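Galactitol 1-phosphate 5-dehydrogenase (Escherichia coli, PDB 4UEJ) oxidises galactitol 1-phosphate to D-tagatose 6-phosphate with NAD(+), as a zinc-containing dehydrogenase of the galactitol pathway. Local coordinates at residues A[35-40]-A[336-341]; A[162-167]-A[186-191]; A[229-234]-A[248-253]; A[318-323]-A[341-346]. One frame throughout, in Å; residues are numbered along the deposited sequence.

How the interactions relate
From the N terminus, residues 35-40 come first, at the end of strand 27-36 in the catalytic part. Interaction 1 closes only when the chain returns at 336-341, so its loop spans most of the protein. Interactions 2 and 3 both lie within that loop, one after the other, in the parallel sheet of the nucleotide-binding fold. They touch, because strands 163-167 and 231-235 are neighbours there. Interaction 4 opens later, at 318-323, and closes at 341-346, so it crosses interaction 1 and shares Lys341 with it. Strand 341-344 lies between strands 27-36 and 317-321 and joins interactions 1 and 4 in one mixed sheet. The centres of interactions 3 and 4 are about 37 Å apart.

Interaction 1: residues A[35-40]-A[336-341]; sequences SGLCGS and NAMPGK
Lys341 and Met338 approach the Leu37-Cys38 peptide from opposite sides of its plane. The lysine chain bends twice, at chi2 (59°) and chi3 (61°), and this curls its end back toward residues 35-40. NZ then donates to Leu37 O at 2.9 Å. It comes from above the carbonyl plane and does not sit on a lone pair. Along the way Lys341 CD passes 4.0 Å from Gly36 CA. The same NZ forms a salt bridge with Glu60, so the ammonium group has both a backbone and a carboxylate partner.

Met338 is bent as well, and its CE methyl is the part that reaches the turn. CE lies 3.4 Å from Gly39 N and 3.6 Å from Cys38 C. Its sulfur meets the Leu37 side chain, with SD 4.0 Å from CD2, and the two side chains cross at a slant. Leu37 in turn packs on Leu42 and Ile45 of helix 41-46.

A water on the methionine side of the peptide donates to Leu37 O at 2.6 Å and to Gly340 O at 3.2 Å. Leu37 O is therefore gripped by an ammonium group and a water, which should hold this peptide in place. The next side chain, Cys38, is directed away from 336-341. Its SG accepts from Ser40 N at 3.5 Å, a capping bond at the turn into helix 41-46. Lys341 and Met338 thus meet the backbone on both sides of the cysteine. Cys38 and His59 bind a zinc ion, consistent with the catalytic zinc site of the zinc-containing alcohol dehydrogenase family.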
loop_
_atom_site.group_PDB
_atom_site.type_symbol
_atom_site.label_atom_id
_atom_site.label_comp_id
_atom_site.label_asym_id
_atom_site.label_seq_id
_atom_site.Cartn_x
_atom_site.Cartn_y
_atom_site.Cartn_z
ATOM N N SER A 35 2.741 6.275 33.874
ATOM C CA SER A 35 1.660 6.150 32.904
ATOM C C SER A 35 1.689 7.321 31.924
ATOM O O SER A 35 1.529 8.477 32.322
ATOM C CB SER A 35 0.310 6.071 33.635
ATOM O OG SER A 35 -0.759 5.786 32.743
ATOM N N GLY A 36 1.916 7.028 30.646
ATOM C CA GLY A 36 2.177 8.075 29.672
ATOM C C GLY A 36 0.971 8.484 28.869
ATOM O O GLY A 36 0.090 7.660 28.623
ATOM N N LEU A 37 0.931 9.752 28.454
ATOM C CA LEU A 37 -0.093 10.238 27.527
ATOM C C LEU A 37 0.322 10.032 26.070
ATOM O O LEU A 37 1.375 10.509 25.658
ATOM C CB LEU A 37 -0.366 11.721 27.770
ATOM C CG LEU A 37 -1.449 12.405 26.934
ATOM C CD1 LEU A 37 -2.822 12.031 27.457
ATOM C CD2 LEU A 37 -1.263 13.915 26.929
ATOM N N CYS A 38 -0.516 9.338 25.300
ATOM C CA CYS A 38 -0.275 9.078 23.879
ATOM C C CYS A 38 -0.821 10.208 22.997
ATOM O O CYS A 38 -1.798 10.867 23.354
ATOM C CB CYS A 38 -0.913 7.734 23.482
ATOM S SG CYS A 38 -0.563 7.121 21.796
ATOM N N GLY A 39 -0.191 10.437 21.853
ATOM C CA GLY A 39 -0.728 11.368 20.873
ATOM C C GLY A 39 -2.174 11.061 20.515
ATOM O O GLY A 39 -2.979 11.970 20.291
ATOM N N SER A 40 -2.509 9.777 20.484
ATOM C CA SER A 40 -3.857 9.328 20.146
ATOM C C SER A 40 -4.876 9.706 21.214
ATOM O O SER A 40 -6.081 9.670 20.967
ATOM C CB SER A 40 -3.875 7.814 19.933
ATOM O OG SER A 40 -3.502 7.136 21.124
ATOM N N ASN A 336 -2.709 22.019 20.627
ATOM C CA ASN A 336 -1.552 22.410 19.859
ATOM C C ASN A 336 -0.679 21.174 19.716
ATOM O O ASN A 336 -1.161 20.053 19.888
ATOM C CB ASN A 336 -0.822 23.563 20.542
ATOM C CG ASN A 336 -1.743 24.737 20.828
ATOM O OD1 ASN A 336 -1.928 25.133 21.980
ATOM N ND2 ASN A 336 -2.338 25.290 19.776
ATOM N N ALA A 337 0.595 21.363 19.403
ATOM C CA ALA A 337 1.488 20.225 19.253
ATOM C C ALA A 337 1.817 19.611 20.612
ATOM O O ALA A 337 1.919 20.317 21.619
ATOM C CB ALA A 337 2.759 20.639 18.532
ATOM N N MET A 338 1.965 18.289 20.638
ATOM C CA MET A 338 2.458 17.605 21.826
ATOM C C MET A 338 3.899 18.050 22.081
ATOM O O MET A 338 4.726 18.026 21.170
ATOM C CB MET A 338 2.378 16.082 21.654
ATOM C CG MET A 338 2.717 15.281 22.911
ATOM S SD MET A 338 1.289 14.955 23.975
ATOM C CE MET A 338 0.789 13.355 23.357
ATOM N N PRO A 339 4.201 18.475 23.316
ATOM C CA PRO A 339 5.550 18.942 23.659
ATOM C C PRO A 339 6.566 17.800 23.764
ATOM O O PRO A 339 7.727 17.947 23.387
ATOM C CB PRO A 339 5.345 19.618 25.018
ATOM C CG PRO A 339 4.186 18.878 25.619
ATOM C CD PRO A 339 3.278 18.551 24.461
ATOM N N GLY A 340 6.112 16.660 24.264
ATOM C CA GLY A 340 6.965 15.516 24.526
ATOM C C GLY A 340 6.123 14.587 25.376
ATOM O O GLY A 340 4.936 14.854 25.568
ATOM N N LYS A 341 6.715 13.515 25.892
ATOM C CA LYS A 341 5.950 12.557 26.687
ATOM C C LYS A 341 5.570 13.159 28.029
ATOM O O LYS A 341 6.429 13.555 28.819
ATOM C CB LYS A 341 6.730 11.260 26.895
ATOM C CG LYS A 341 5.973 10.215 27.716
ATOM C CD LYS A 341 4.635 9.828 27.078
ATOM C CE LYS A 341 4.850 9.220 25.688
ATOM N NZ LYS A 341 3.598 8.692 25.075
HETATM O O HOH W 1 2.543 12.789 25.980
#

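Interaction 2: residues A[162-167]-A[186-191]; sequences KNVIII and KSVTAI
The flat carboxamide of Asn163 meets Ser187 through OD1. Ser187 OG donates to Asn163 OD1 at 2.6 Å, tilted 20° from the plane of the amide. The aliphatic chain of Lys186 runs beside Asn163 on the other side of that plane, with its CD 3.6 Å from OD1. At the far end of the amide, ND2 donates to Phe229 O on the loop before strand 231-235. Both ends of the amide are thus bonded, which should fix its flip.

Ser187 OG sits in the crowded position between backbone N and carbonyl carbon (chi1 66°), and from there it can face Asn163. It also accepts from a water, which donates to Val164 O as well. The same water is hydrogen-bonded to Thr189 OG1, whose other partner is Gln208.

The backbones pair in parallel, 18° apart. Val164 and Ile166 of one strand alternate their bonds with Ser187, Thr189 and Ile191 of the other. Thr189 O receives Ile166 N at 2.8 Å. On the face of Ile165, Ile167 and Ile191, the Ile191 CD1 methyl touches Ile165 CG2 at 3.6 Å and Ile167 CG1 at 4.1 Å. These side chains lie under helix 240-249. The other face, with Ile166, Val188 and Ala190, is covered by helix 171-182.

This is the first beta-alpha-beta unit of a Rossmann fold. The face of Val164, Ile166, Val188 and Ala190 is apolar throughout; the other is polar at Asn163, Ser187 and Thr189 and aliphatic at its three isoleucines. Its buried polar groups are satisfied by a direct bond, a shared water, Phe229 O and Gln208 of the next strand.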
loop_
_atom_site.group_PDB
_atom_site.type_symbol
_atom_site.label_atom_id
_atom_site.label_comp_id
_atom_site.label_asym_id
_atom_site.label_seq_id
_atom_site.Cartn_x
_atom_site.Cartn_y
_atom_site.Cartn_z
ATOM N N LYS A 162 18.261 -1.142 5.362
ATOM C CA LYS A 162 17.351 -0.268 4.636
ATOM C C LYS A 162 17.597 1.204 4.929
ATOM O O LYS A 162 18.168 1.588 5.962
ATOM C CB LYS A 162 15.889 -0.621 4.947
ATOM C CG LYS A 162 15.519 -2.028 4.524
ATOM C CD LYS A 162 14.038 -2.339 4.734
ATOM C CE LYS A 162 13.711 -3.755 4.264
ATOM N NZ LYS A 162 12.325 -4.226 4.636
ATOM N N ASN A 163 17.160 2.037 3.997
ATOM C CA ASN A 163 17.204 3.469 4.195
ATOM C C ASN A 163 15.880 3.898 4.796
ATOM O O ASN A 163 14.871 4.030 4.100
ATOM C CB ASN A 163 17.492 4.178 2.873
ATOM C CG ASN A 163 18.907 3.934 2.407
ATOM O OD1 ASN A 163 19.852 4.150 3.168
ATOM N ND2 ASN A 163 19.065 3.449 1.173
ATOM N N VAL A 164 15.895 4.089 6.103
ATOM C CA VAL A 164 14.676 4.315 6.852
ATOM C C VAL A 164 14.401 5.803 6.906
ATOM O O VAL A 164 15.308 6.629 7.113
ATOM C CB VAL A 164 14.771 3.705 8.270
ATOM C CG1 VAL A 164 13.560 4.086 9.131
ATOM C CG2 VAL A 164 14.863 2.186 8.160
ATOM N N ILE A 165 13.145 6.145 6.686
ATOM C CA ILE A 165 12.707 7.526 6.795
ATOM C C ILE A 165 11.551 7.549 7.775
ATOM O O ILE A 165 10.542 6.869 7.566
ATOM C CB ILE A 165 12.274 8.095 5.431
ATOM C CG1 ILE A 165 13.412 7.966 4.419
ATOM C CG2 ILE A 165 11.802 9.543 5.567
ATOM C CD1 ILE A 165 13.043 8.478 3.021
ATOM N N ILE A 166 11.697 8.316 8.850
ATOM C CA ILE A 166 10.642 8.446 9.832
ATOM C C ILE A 166 9.996 9.810 9.703
ATOM O O ILE A 166 10.647 10.831 9.873
ATOM C CB ILE A 166 11.160 8.273 11.285
ATOM C CG1 ILE A 166 11.933 6.954 11.440
ATOM C CG2 ILE A 166 9.985 8.391 12.262
ATOM C CD1 ILE A 166 11.140 5.664 11.080
ATOM N N ILE A 167 8.708 9.836 9.383
ATOM C CA ILE A 167 8.026 11.110 9.236
ATOM C C ILE A 167 7.194 11.331 10.495
ATOM O O ILE A 167 6.347 10.514 10.854
ATOM C CB ILE A 167 7.142 11.153 7.968
ATOM C CG1 ILE A 167 7.985 10.910 6.717
ATOM C CG2 ILE A 167 6.454 12.495 7.848
ATOM C CD1 ILE A 167 7.127 10.631 5.468
ATOM N N LYS A 186 20.523 0.971 7.337
ATOM C CA LYS A 186 21.668 1.539 6.638
ATOM C C LYS A 186 21.778 3.023 6.932
ATOM O O LYS A 186 22.861 3.547 7.173
ATOM C CB LYS A 186 21.547 1.309 5.126
ATOM C CG LYS A 186 22.642 1.995 4.320
ATOM C CD LYS A 186 22.490 1.724 2.827
ATOM C CE LYS A 186 23.548 2.446 2.019
ATOM N NZ LYS A 186 24.901 1.857 2.212
ATOM N N SER A 187 20.637 3.696 6.911
ATOM C CA SER A 187 20.556 5.101 7.269
ATOM C C SER A 187 19.205 5.373 7.914
ATOM O O SER A 187 18.250 4.622 7.717
ATOM C CB SER A 187 20.735 5.992 6.042
ATOM O OG SER A 187 19.635 5.820 5.152
ATOM N N VAL A 188 19.125 6.452 8.688
ATOM C CA VAL A 188 17.833 6.905 9.177
ATOM C C VAL A 188 17.714 8.397 8.937
ATOM O O VAL A 188 18.616 9.164 9.286
ATOM C CB VAL A 188 17.646 6.599 10.677
ATOM C CG1 VAL A 188 16.269 7.031 11.130
ATOM C CG2 VAL A 188 17.888 5.133 10.946
ATOM N N THR A 189 16.611 8.793 8.310
ATOM C CA THR A 189 16.309 10.188 8.024
ATOM C C THR A 189 15.067 10.566 8.814
ATOM O O THR A 189 14.127 9.780 8.865
ATOM C CB THR A 189 16.059 10.405 6.519
ATOM O OG1 THR A 189 17.287 10.202 5.805
ATOM C CG2 THR A 189 15.529 11.805 6.247
ATOM N N ALA A 190 15.045 11.744 9.425
ATOM C CA ALA A 190 13.849 12.152 10.157
ATOM C C ALA A 190 13.230 13.397 9.532
ATOM O O ALA A 190 13.937 14.312 9.163
ATOM C CB ALA A 190 14.179 12.401 11.633
ATOM N N ILE A 191 11.904 13.417 9.423
ATOM C CA ILE A 191 11.198 14.531 8.812
ATOM C C ILE A 191 10.102 15.047 9.733
ATOM O O ILE A 191 9.330 14.264 10.261
ATOM C CB ILE A 191 10.579 14.118 7.454
ATOM C CG1 ILE A 191 11.652 13.519 6.536
ATOM C CG2 ILE A 191 9.878 15.305 6.816
ATOM C CD1 ILE A 191 11.131 13.104 5.139
HETATM O O HOH W 2 17.334 7.303 5.316
#

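Interaction 3: residues A[229-234]-A[248-253]; sequences FNQLIL and EIAGPH
Gln231 and Ile233 form one tight part of this contact. The Gln231 side chain is extended beyond CG and carries OE1 to Gly251 N, which donates to it at 2.8 Å from above the amide plane. Beside this bond a water accepts from Gln231 NE2 and donates to Ile249 O; NE2 also bonds Leu227 O. Two residues further along the strand, Ile233 CD1 rests on Ala250 CB at 3.8 Å. Here the end of helix 240-249 turns off above strand 231-235. With a leucine in place of the glutamine, the Gly251 N-H is likely to lose its acceptor and the turn after the helix to shift.

Next to this the contact is wetter. Two waters bridge the backbones: both donate to Pro252 O, while one accepts from Asn230 N at 2.9 Å and the other from Gln231 N. Beyond them is a second close point, where Pro252 CG lies 3.4 Å from Phe229 CE1, the two side chains meeting at a slant. The second subunit covers it: its Glu94 packs on both residues, and its Lys97 makes a cation-pi contact with the Phe229 ring.

The chemistry implies that one amide side chain, together with bridging waters, takes up the backbone groups left where a helix ends in this beta-alpha-beta unit.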
loop_
_atom_site.group_PDB
_atom_site.type_symbol
_atom_site.label_atom_id
_atom_site.label_comp_id
_atom_site.label_asym_id
_atom_site.label_seq_id
_atom_site.Cartn_x
_atom_site.Cartn_y
_atom_site.Cartn_z
ATOM N N PHE A 229 17.134 3.977 -2.842
ATOM C CA PHE A 229 16.792 2.559 -2.935
ATOM C C PHE A 229 16.603 1.912 -1.557
ATOM O O PHE A 229 17.142 2.386 -0.557
ATOM C CB PHE A 229 17.868 1.813 -3.724
ATOM C CG PHE A 229 17.941 2.213 -5.173
ATOM C CD1 PHE A 229 17.000 1.751 -6.080
ATOM C CD2 PHE A 229 18.945 3.055 -5.625
ATOM C CE1 PHE A 229 17.064 2.119 -7.427
ATOM C CE2 PHE A 229 19.011 3.431 -6.963
ATOM C CZ PHE A 229 18.070 2.958 -7.860
ATOM N N ASN A 230 15.839 0.825 -1.522
ATOM C CA ASN A 230 15.582 0.076 -0.298
ATOM C C ASN A 230 15.115 0.951 0.855
ATOM O O ASN A 230 15.546 0.794 2.007
ATOM C CB ASN A 230 16.821 -0.714 0.099
ATOM C CG ASN A 230 17.243 -1.689 -0.979
ATOM O OD1 ASN A 230 16.527 -2.646 -1.273
ATOM N ND2 ASN A 230 18.401 -1.447 -1.583
ATOM N N GLN A 231 14.217 1.874 0.534
ATOM C CA GLN A 231 13.626 2.731 1.543
ATOM C C GLN A 231 12.509 2.055 2.300
ATOM O O GLN A 231 11.737 1.281 1.753
ATOM C CB GLN A 231 13.086 4.014 0.923
ATOM C CG GLN A 231 14.155 4.990 0.535
ATOM C CD GLN A 231 13.580 6.235 -0.075
ATOM O OE1 GLN A 231 12.385 6.302 -0.356
ATOM N NE2 GLN A 231 14.425 7.236 -0.285
ATOM N N LEU A 232 12.438 2.389 3.573
ATOM C CA LEU A 232 11.307 2.052 4.423
ATOM C C LEU A 232 10.908 3.334 5.110
ATOM O O LEU A 232 11.665 3.876 5.932
ATOM C CB LEU A 232 11.686 0.962 5.425
ATOM C CG LEU A 232 10.699 0.711 6.557
ATOM C CD1 LEU A 232 9.355 0.330 5.953
ATOM C CD2 LEU A 232 11.230 -0.400 7.471
ATOM N N ILE A 233 9.736 3.835 4.748
ATOM C CA ILE A 233 9.244 5.098 5.244
ATOM C C ILE A 233 8.136 4.822 6.256
ATOM O O ILE A 233 7.179 4.108 5.959
ATOM C CB ILE A 233 8.711 5.962 4.094
ATOM C CG1 ILE A 233 9.757 6.094 2.973
ATOM C CG2 ILE A 233 8.243 7.300 4.599
ATOM C CD1 ILE A 233 9.253 6.818 1.730
ATOM N N LEU A 234 8.275 5.349 7.461
ATOM C CA LEU A 234 7.195 5.215 8.437
ATOM C C LEU A 234 6.498 6.546 8.589
ATOM O O LEU A 234 7.112 7.536 8.991
ATOM C CB LEU A 234 7.717 4.768 9.799
ATOM C CG LEU A 234 7.766 3.280 10.104
ATOM C CD1 LEU A 234 8.739 2.595 9.152
ATOM C CD2 LEU A 234 8.159 3.080 11.571
ATOM N N GLU A 248 5.307 11.367 -2.339
ATOM C CA GLU A 248 6.068 12.257 -3.209
ATOM C C GLU A 248 7.585 12.084 -3.087
ATOM O O GLU A 248 8.305 12.219 -4.080
ATOM C CB GLU A 248 5.687 13.720 -2.943
ATOM C CG GLU A 248 4.285 14.060 -3.453
ATOM C CD GLU A 248 4.194 14.028 -4.975
ATOM O OE1 GLU A 248 5.228 14.240 -5.643
ATOM O OE2 GLU A 248 3.092 13.797 -5.510
ATOM N N ILE A 249 8.085 11.777 -1.897
ATOM C CA ILE A 249 9.528 11.679 -1.748
ATOM C C ILE A 249 10.048 10.283 -1.973
ATOM O O ILE A 249 11.251 10.097 -2.161
ATOM C CB ILE A 249 10.007 12.160 -0.358
ATOM C CG1 ILE A 249 9.558 11.196 0.742
ATOM C CG2 ILE A 249 9.528 13.582 -0.114
ATOM C CD1 ILE A 249 10.090 11.563 2.111
ATOM N N ALA A 250 9.148 9.298 -1.978
ATOM C CA ALA A 250 9.579 7.903 -1.977
ATOM C C ALA A 250 10.462 7.559 -3.174
ATOM O O ALA A 250 10.258 8.058 -4.280
ATOM C CB ALA A 250 8.369 6.979 -1.949
ATOM N N GLY A 251 11.436 6.693 -2.942
ATOM C CA GLY A 251 12.288 6.216 -4.012
ATOM C C GLY A 251 11.674 4.981 -4.644
ATOM O O GLY A 251 10.573 4.554 -4.274
ATOM N N PRO A 252 12.376 4.400 -5.613
ATOM C CA PRO A 252 11.820 3.254 -6.345
ATOM C C PRO A 252 11.589 2.048 -5.427
ATOM O O PRO A 252 12.454 1.690 -4.624
ATOM C CB PRO A 252 12.885 2.956 -7.409
ATOM C CG PRO A 252 14.104 3.696 -6.978
ATOM C CD PRO A 252 13.654 4.863 -6.168
ATOM N N HIS A 253 10.401 1.464 -5.551
ATOM C CA HIS A 253 9.965 0.317 -4.754
ATOM C C HIS A 253 10.090 0.519 -3.243
ATOM O O HIS A 253 10.259 -0.456 -2.510
ATOM C CB HIS A 253 10.747 -0.933 -5.160
ATOM C CG HIS A 253 10.443 -1.404 -6.547
ATOM N ND1 HIS A 253 9.813 -2.602 -6.802
ATOM C CD2 HIS A 253 10.662 -0.831 -7.754
ATOM C CE1 HIS A 253 9.671 -2.754 -8.107
ATOM N NE2 HIS A 253 10.179 -1.695 -8.708
HETATM O O HOH W 3 14.613 -0.204 -3.921
HETATM O O HOH W 4 13.280 2.630 -2.105
HETATM O O HOH W 5 13.837 8.975 -2.393
#

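Interaction 4: residues A[318-323]-A[341-346]; sequences AHRGSF and KVLLIP
Leu344 and Phe323 meet because their first torsions swing the two side chains together. In Leu344 chi1 is 171°, with CG opposite the backbone N, and its two methyls lean toward the start of helix 323-333. In Phe323 chi1 is -68°, with CG opposite the carbonyl carbon, and the ring turns back over the leucine. Leu344 CD1 then lies over one ring face, 4.2 Å from the Phe323 centroid and 20° off the normal, a CH-pi contact. The other methyl, CD2, is 3.7 Å from Phe323 CE1. Pro346 touches a different part of the ring, its CB 4.1 Å from Phe323 CE2. Were this ring cut back to a valine, a gap would probably open beside the Leu344 methyls, and Pro346 would lose this packing.

Strands 317-321 and 341-344 run parallel and are joined through helix 323-333 as a beta-alpha-beta unit. Strand 341-344 also pairs antiparallel with strand 27-36, so this late unit extends the sheet of the catalytic domain.

Lys341 O begins the ladder by accepting two amides from the same face of its plane, Ala318 N at 2.8 Å and His319 N at 3.3 Å. Leu343 N bonds His319 O at 2.7 Å. Ile345 N closes the ladder on Gly321 O at 2.7 Å.

Beside these bonds His319 CB packs on Val342 CG1 at 3.9 Å, while NE2 bonds Ser325 of the connecting helix. Arg320 is on the other face, near Leu343, and its guanidinium group makes salt bridges with Glu138 and Glu314.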
loop_
_atom_site.group_PDB
_atom_site.type_symbol
_atom_site.label_atom_id
_atom_site.label_comp_id
_atom_site.label_asym_id
_atom_site.label_seq_id
_atom_site.Cartn_x
_atom_site.Cartn_y
_atom_site.Cartn_z
ATOM N N ALA A 318 8.701 15.235 28.695
ATOM C CA ALA A 318 8.483 16.666 28.864
ATOM C C ALA A 318 7.918 16.983 30.236
ATOM O O ALA A 318 8.109 18.084 30.756
ATOM C CB ALA A 318 7.552 17.202 27.774
ATOM N N HIS A 319 7.223 16.022 30.828
ATOM C CA HIS A 319 6.572 16.272 32.103
ATOM C C HIS A 319 6.485 15.021 32.963
ATOM O O HIS A 319 6.112 13.947 32.483
ATOM C CB HIS A 319 5.172 16.837 31.873
ATOM C CG HIS A 319 4.490 17.278 33.127
ATOM N ND1 HIS A 319 4.683 18.528 33.679
ATOM C CD2 HIS A 319 3.619 16.637 33.942
ATOM C CE1 HIS A 319 3.956 18.636 34.777
ATOM N NE2 HIS A 319 3.300 17.505 34.957
ATOM N N ARG A 320 6.848 15.175 34.234
ATOM C CA ARG A 320 6.596 14.173 35.259
ATOM C C ARG A 320 5.768 14.836 36.341
ATOM O O ARG A 320 6.088 15.944 36.790
ATOM C CB ARG A 320 7.889 13.628 35.869
ATOM C CG ARG A 320 8.640 12.594 35.050
ATOM C CD ARG A 320 9.805 12.073 35.879
ATOM N NE ARG A 320 10.667 11.138 35.169
ATOM C CZ ARG A 320 11.670 11.503 34.374
ATOM N NH1 ARG A 320 11.925 12.787 34.170
ATOM N NH2 ARG A 320 12.418 10.584 33.775
ATOM N N GLY A 321 4.710 14.170 36.772
ATOM C CA GLY A 321 3.907 14.705 37.849
ATOM C C GLY A 321 2.841 13.750 38.329
ATOM O O GLY A 321 2.493 12.801 37.635
ATOM N N SER A 322 2.323 14.000 39.526
ATOM C CA SER A 322 1.194 13.225 40.026
ATOM C C SER A 322 -0.098 13.842 39.483
ATOM O O SER A 322 -0.055 14.665 38.563
ATOM C CB SER A 322 1.196 13.172 41.557
ATOM O OG SER A 322 0.364 12.121 42.031
ATOM N N PHE A 323 -1.237 13.457 40.050
ATOM C CA PHE A 323 -2.520 13.637 39.372
ATOM C C PHE A 323 -2.865 15.080 39.017
ATOM O O PHE A 323 -3.210 15.363 37.870
ATOM C CB PHE A 323 -3.632 13.007 40.216
ATOM C CG PHE A 323 -3.532 11.515 40.285
ATOM C CD1 PHE A 323 -4.068 10.726 39.276
ATOM C CD2 PHE A 323 -2.846 10.901 41.321
ATOM C CE1 PHE A 323 -3.952 9.353 39.316
ATOM C CE2 PHE A 323 -2.724 9.528 41.369
ATOM C CZ PHE A 323 -3.280 8.751 40.361
ATOM N N LYS A 341 6.715 13.515 25.892
ATOM C CA LYS A 341 5.950 12.557 26.687
ATOM C C LYS A 341 5.570 13.159 28.029
ATOM O O LYS A 341 6.429 13.555 28.819
ATOM C CB LYS A 341 6.730 11.260 26.895
ATOM C CG LYS A 341 5.973 10.215 27.716
ATOM C CD LYS A 341 4.635 9.828 27.078
ATOM C CE LYS A 341 4.850 9.220 25.688
ATOM N NZ LYS A 341 3.598 8.692 25.075
ATOM N N VAL A 342 4.270 13.250 28.266
ATOM C CA VAL A 342 3.759 13.670 29.555
ATOM C C VAL A 342 3.460 12.430 30.391
ATOM O O VAL A 342 2.611 11.620 30.025
ATOM C CB VAL A 342 2.496 14.524 29.396
ATOM C CG1 VAL A 342 1.928 14.909 30.759
ATOM C CG2 VAL A 342 2.807 15.766 28.562
ATOM N N LEU A 343 4.174 12.266 31.500
ATOM C CA LEU A 343 3.981 11.093 32.346
ATOM C C LEU A 343 3.200 11.414 33.603
ATOM O O LEU A 343 3.470 12.403 34.277
ATOM C CB LEU A 343 5.318 10.484 32.747
ATOM C CG LEU A 343 6.157 9.804 31.675
ATOM C CD1 LEU A 343 7.502 9.399 32.270
ATOM C CD2 LEU A 343 5.400 8.604 31.128
ATOM N N LEU A 344 2.230 10.563 33.907
ATOM C CA LEU A 344 1.619 10.550 35.224
ATOM C C LEU A 344 2.437 9.633 36.120
ATOM O O LEU A 344 2.677 8.466 35.786
ATOM C CB LEU A 344 0.168 10.076 35.151
ATOM C CG LEU A 344 -0.521 9.805 36.489
ATOM C CD1 LEU A 344 -0.744 11.081 37.282
ATOM C CD2 LEU A 344 -1.838 9.104 36.256
ATOM N N ILE A 345 2.892 10.181 37.241
ATOM C CA ILE A 345 3.633 9.428 38.242
ATOM C C ILE A 345 2.867 9.480 39.567
ATOM O O ILE A 345 3.041 10.423 40.350
ATOM C CB ILE A 345 5.072 10.000 38.426
ATOM C CG1 ILE A 345 5.811 10.064 37.080
ATOM C CG2 ILE A 345 5.861 9.195 39.456
ATOM C CD1 ILE A 345 5.925 8.732 36.361
ATOM N N PRO A 346 2.001 8.476 39.814
ATOM C CA PRO A 346 1.139 8.432 41.011
ATOM C C PRO A 346 1.894 8.576 42.336
ATOM O O PRO A 346 3.052 8.167 42.428
ATOM C CB PRO A 346 0.484 7.048 40.909
ATOM C CG PRO A 346 0.447 6.769 39.436
ATOM C CD PRO A 346 1.742 7.332 38.914
#